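Local atomic coordinates of D-alanine--D-alanine ligase (Coxiella burnetii, PDB entry 3TQT), a protein that joins two D-alanine molecules into D-alanyl-D-alanine at the cost of ATP, a step of bacterial peptidoglycan synthesis. Residues I42-D54 and P64-I76. Numbering follows the deposited sequence.
Sequences IFIDHVGRWYLID and PDHLVKEGSARPI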
# COMPACT_ATOMS: atom_id res chain seq x y z
N ILE A 42 -10.27 15.86 -12.12
CA ILE A 42 -10.15 14.63 -12.87
C ILE A 42 -11.30 13.75 -12.44
O ILE A 42 -11.41 13.41 -11.26
CB ILE A 42 -8.82 13.90 -12.58
CG1 ILE A 42 -7.62 14.80 -12.91
CG2 ILE A 42 -8.76 12.59 -13.35
CD1 ILE A 42 -7.49 15.10 -14.36
N PHE A 43 -12.15 13.39 -13.38
CA PHE A 43 -13.28 12.52 -13.09
C PHE A 43 -12.98 11.11 -13.58
O PHE A 43 -12.64 10.92 -14.74
CB PHE A 43 -14.54 13.05 -13.77
CG PHE A 43 -15.75 12.19 -13.55
CD1 PHE A 43 -16.21 11.92 -12.27
CD2 PHE A 43 -16.44 11.65 -14.64
CE1 PHE A 43 -17.33 11.14 -12.07
CE2 PHE A 43 -17.56 10.86 -14.44
CZ PHE A 43 -18.01 10.61 -13.15
N ILE A 44 -13.13 10.13 -12.69
CA ILE A 44 -13.00 8.74 -13.06
C ILE A 44 -14.39 8.16 -13.04
O ILE A 44 -15.04 8.16 -12.00
CB ILE A 44 -12.14 7.97 -12.04
CG1 ILE A 44 -10.77 8.66 -11.88
CG2 ILE A 44 -12.01 6.50 -12.43
CD1 ILE A 44 -9.85 7.99 -10.88
N ASP A 45 -14.87 7.69 -14.19
CA ASP A 45 -16.24 7.19 -14.23
C ASP A 45 -16.33 5.77 -13.69
O ASP A 45 -15.36 5.21 -13.16
CB ASP A 45 -16.83 7.30 -15.64
CG ASP A 45 -16.19 6.35 -16.64
OD1 ASP A 45 -15.47 5.41 -16.21
OD2 ASP A 45 -16.42 6.53 -17.85
N HIS A 46 -17.51 5.18 -13.83
CA HIS A 46 -17.78 3.88 -13.21
C HIS A 46 -17.03 2.71 -13.84
O HIS A 46 -16.86 1.67 -13.21
CB HIS A 46 -19.28 3.61 -13.16
CG HIS A 46 -19.99 4.39 -12.10
ND1 HIS A 46 -19.78 4.19 -10.76
CD2 HIS A 46 -20.90 5.39 -12.19
CE1 HIS A 46 -20.53 5.02 -10.06
NE2 HIS A 46 -21.22 5.76 -10.91
N VAL A 47 -16.58 2.88 -15.08
CA VAL A 47 -15.78 1.84 -15.71
C VAL A 47 -14.29 2.17 -15.68
O VAL A 47 -13.48 1.48 -16.29
CB VAL A 47 -16.22 1.55 -17.16
CG1 VAL A 47 -17.68 1.11 -17.19
CG2 VAL A 47 -16.00 2.76 -18.04
N GLY A 48 -13.94 3.24 -14.98
CA GLY A 48 -12.54 3.57 -14.77
C GLY A 48 -11.91 4.43 -15.84
O GLY A 48 -10.69 4.51 -15.94
N ARG A 49 -12.73 5.08 -16.66
CA ARG A 49 -12.23 6.03 -17.64
C ARG A 49 -11.98 7.39 -16.99
O ARG A 49 -12.76 7.83 -16.15
CB ARG A 49 -13.21 6.19 -18.80
CG ARG A 49 -13.23 4.99 -19.73
CD ARG A 49 -14.31 5.14 -20.80
NE ARG A 49 -15.64 5.01 -20.22
CZ ARG A 49 -16.75 4.83 -20.92
NH1 ARG A 49 -16.69 4.74 -22.24
NH2 ARG A 49 -17.91 4.73 -20.29
N TRP A 50 -10.89 8.05 -17.38
CA TRP A 50 -10.53 9.33 -16.80
C TRP A 50 -10.86 10.49 -17.71
O TRP A 50 -10.63 10.44 -18.92
CB TRP A 50 -9.03 9.39 -16.50
CG TRP A 50 -8.58 8.53 -15.38
CD1 TRP A 50 -9.02 7.29 -15.07
CD2 TRP A 50 -7.57 8.86 -14.42
NE1 TRP A 50 -8.35 6.81 -13.97
CE2 TRP A 50 -7.45 7.75 -13.55
CE3 TRP A 50 -6.75 9.97 -14.21
CZ2 TRP A 50 -6.55 7.74 -12.47
CZ3 TRP A 50 -5.86 9.96 -13.15
CH2 TRP A 50 -5.77 8.84 -12.29
N TYR A 51 -11.37 11.56 -17.11
CA TYR A 51 -11.71 12.76 -17.85
C TYR A 51 -11.16 13.95 -17.08
O TYR A 51 -11.12 13.95 -15.86
CB TYR A 51 -13.21 12.90 -18.00
CG TYR A 51 -13.90 11.72 -18.67
CD1 TYR A 51 -14.09 11.69 -20.05
CD2 TYR A 51 -14.36 10.65 -17.93
CE1 TYR A 51 -14.71 10.63 -20.66
CE2 TYR A 51 -15.00 9.58 -18.54
CZ TYR A 51 -15.17 9.58 -19.90
OH TYR A 51 -15.79 8.52 -20.52
N LEU A 52 -10.72 14.97 -17.81
CA LEU A 52 -10.28 16.18 -17.15
C LEU A 52 -11.24 17.33 -17.40
O LEU A 52 -11.63 17.58 -18.54
CB LEU A 52 -8.88 16.57 -17.62
CG LEU A 52 -8.23 17.74 -16.89
CD1 LEU A 52 -6.71 17.50 -16.84
CD2 LEU A 52 -8.54 19.05 -17.57
N ILE A 53 -11.61 18.02 -16.34
CA ILE A 53 -12.44 19.21 -16.43
C ILE A 53 -11.59 20.40 -16.00
O ILE A 53 -11.18 20.49 -14.84
CB ILE A 53 -13.65 19.07 -15.49
CG1 ILE A 53 -14.48 17.85 -15.89
CG2 ILE A 53 -14.50 20.33 -15.49
CD1 ILE A 53 -15.33 17.27 -14.76
N ASP A 54 -11.31 21.33 -16.90
CA ASP A 54 -10.38 22.40 -16.55
C ASP A 54 -11.09 23.72 -16.27
O ASP A 54 -10.45 24.76 -16.10
CB ASP A 54 -9.28 22.57 -17.60
CG ASP A 54 -9.76 23.24 -18.86
OD1 ASP A 54 -10.99 23.28 -19.07
OD2 ASP A 54 -8.91 23.71 -19.64
N PRO A 64 -20.50 15.54 -13.10
CA PRO A 64 -19.45 15.20 -14.06
C PRO A 64 -19.97 14.32 -15.20
O PRO A 64 -19.45 14.41 -16.32
CB PRO A 64 -18.40 14.47 -13.21
CG PRO A 64 -19.12 14.05 -11.99
CD PRO A 64 -20.17 15.08 -11.73
N ASP A 65 -20.99 13.50 -14.93
CA ASP A 65 -21.59 12.70 -16.00
C ASP A 65 -22.14 13.61 -17.11
O ASP A 65 -22.01 13.31 -18.30
CB ASP A 65 -22.70 11.81 -15.44
CG ASP A 65 -23.29 10.90 -16.49
OD1 ASP A 65 -22.66 9.87 -16.80
OD2 ASP A 65 -24.39 11.22 -17.02
N HIS A 66 -22.75 14.71 -16.72
CA HIS A 66 -23.27 15.68 -17.67
C HIS A 66 -22.13 16.26 -18.52
O HIS A 66 -22.25 16.38 -19.75
CB HIS A 66 -23.98 16.80 -16.92
CG HIS A 66 -24.56 17.85 -17.80
ND1 HIS A 66 -25.76 17.69 -18.47
CD2 HIS A 66 -24.13 19.10 -18.11
CE1 HIS A 66 -26.03 18.78 -19.16
NE2 HIS A 66 -25.06 19.65 -18.96
N LEU A 67 -21.03 16.59 -17.86
CA LEU A 67 -19.90 17.22 -18.52
C LEU A 67 -19.26 16.27 -19.52
O LEU A 67 -18.78 16.68 -20.58
CB LEU A 67 -18.88 17.67 -17.49
CG LEU A 67 -19.47 18.66 -16.49
CD1 LEU A 67 -18.46 18.94 -15.39
CD2 LEU A 67 -19.89 19.94 -17.20
N VAL A 68 -19.26 14.99 -19.17
CA VAL A 68 -18.79 13.95 -20.06
C VAL A 68 -19.66 13.94 -21.32
O VAL A 68 -19.17 13.99 -22.44
CB VAL A 68 -18.86 12.58 -19.38
CG1 VAL A 68 -18.61 11.48 -20.39
CG2 VAL A 68 -17.86 12.51 -18.24
N LYS A 69 -20.97 13.88 -21.11
CA LYS A 69 -21.91 13.78 -22.22
C LYS A 69 -21.88 15.02 -23.11
O LYS A 69 -21.94 14.92 -24.33
CB LYS A 69 -23.33 13.50 -21.72
CG LYS A 69 -23.56 12.05 -21.35
CD LYS A 69 -25.05 11.71 -21.25
CE LYS A 69 -25.70 12.38 -20.05
NZ LYS A 69 -27.13 11.99 -19.91
N GLU A 70 -21.79 16.19 -22.48
CA GLU A 70 -21.69 17.45 -23.23
C GLU A 70 -20.40 17.51 -24.03
O GLU A 70 -20.34 18.13 -25.09
CB GLU A 70 -21.77 18.65 -22.28
CG GLU A 70 -23.14 18.89 -21.71
CD GLU A 70 -24.17 19.17 -22.80
OE1 GLU A 70 -23.92 20.07 -23.63
OE2 GLU A 70 -25.21 18.49 -22.83
N GLY A 71 -19.37 16.85 -23.50
CA GLY A 71 -18.07 16.84 -24.15
C GLY A 71 -17.06 17.79 -23.52
O GLY A 71 -15.92 17.85 -23.95
N SER A 72 -17.48 18.52 -22.49
CA SER A 72 -16.57 19.47 -21.84
C SER A 72 -15.54 18.77 -20.96
O SER A 72 -14.43 19.26 -20.81
CB SER A 72 -17.34 20.52 -21.05
OG SER A 72 -18.05 19.93 -20.00
N ALA A 73 -15.91 17.64 -20.37
CA ALA A 73 -14.95 16.82 -19.64
C ALA A 73 -14.16 15.99 -20.64
O ALA A 73 -14.71 15.11 -21.31
CB ALA A 73 -15.65 15.92 -18.64
N ARG A 74 -12.87 16.27 -20.73
CA ARG A 74 -12.02 15.73 -21.78
C ARG A 74 -11.40 14.40 -21.38
O ARG A 74 -10.75 14.31 -20.34
CB ARG A 74 -10.89 16.72 -22.10
CG ARG A 74 -11.33 18.17 -22.34
CD ARG A 74 -10.19 19.13 -21.98
NE ARG A 74 -10.10 20.30 -22.85
CZ ARG A 74 -10.43 21.54 -22.48
NH1 ARG A 74 -10.87 21.77 -21.25
NH2 ARG A 74 -10.32 22.55 -23.33
N PRO A 75 -11.59 13.37 -22.21
CA PRO A 75 -10.92 12.09 -22.01
C PRO A 75 -9.41 12.27 -21.92
O PRO A 75 -8.80 12.92 -22.76
CB PRO A 75 -11.30 11.30 -23.27
CG PRO A 75 -12.59 11.89 -23.70
CD PRO A 75 -12.49 13.35 -23.38
N ILE A 76 -8.80 11.72 -20.87
CA ILE A 76 -7.37 11.85 -20.73
C ILE A 76 -6.74 10.53 -20.39
O ILE A 76 -7.40 9.59 -19.91
CB ILE A 76 -6.98 12.85 -19.63
CG1 ILE A 76 -7.70 12.50 -18.31
CG2 ILE A 76 -7.24 14.29 -20.08
CD1 ILE A 76 -6.96 13.02 -17.07
O HOH W 1 -9.52 7.63 -20.00
O HOH W 2 -11.99 20.16 -19.71
O HOH W 3 -13.84 21.83 -18.64
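Pro-64, the first residue of helix 64-70, sets its CB over the centre of the Phe-43 ring. This CB lies 3.4 Å from the ring centroid, a CH-pi contact 10° off the normal. Phe-43 CG is anti to the backbone N (chi1 178°), which carries the ring under the helix start. One turn on, Val-68 straddles two aromatics. Its CG2 stands over the centre of the Tyr-51 ring, 4.0 Å from the centroid, and also touches Phe-43 CD2. Its CG1 lies toward the hydroxyl end of the same Tyr-51 face. Pro-75 CG meets Tyr-51 CE1 at 3.9 Å. Ile-53 reaches Leu-67 CD1 with its CD1 at 3.6 Å and rests CG1 on Ala-73 CB.

Leu-52 and Arg-74 exchange two backbone hydrogen bonds, and Ile-76 N donates to Trp-50 O. On the sheet face away from the helix, Ile-76 CD1 presses tightly on Ile-42 CD1 (3.5 Å). Arg-74 NH1 forms a salt bridge to Asp-54 OD1 (2.7 Å); the hydrogen bond within it is weak, and the carboxylate and guanidinium planes are turned 76° apart.

Helix 64-70 thus crosses the antiparallel strands 42-44 and 50-53 nearly at right angles and leads into neighbouring strand 74-78, in the mixed sheet of the ligase's Rossmann-like N-terminal domain.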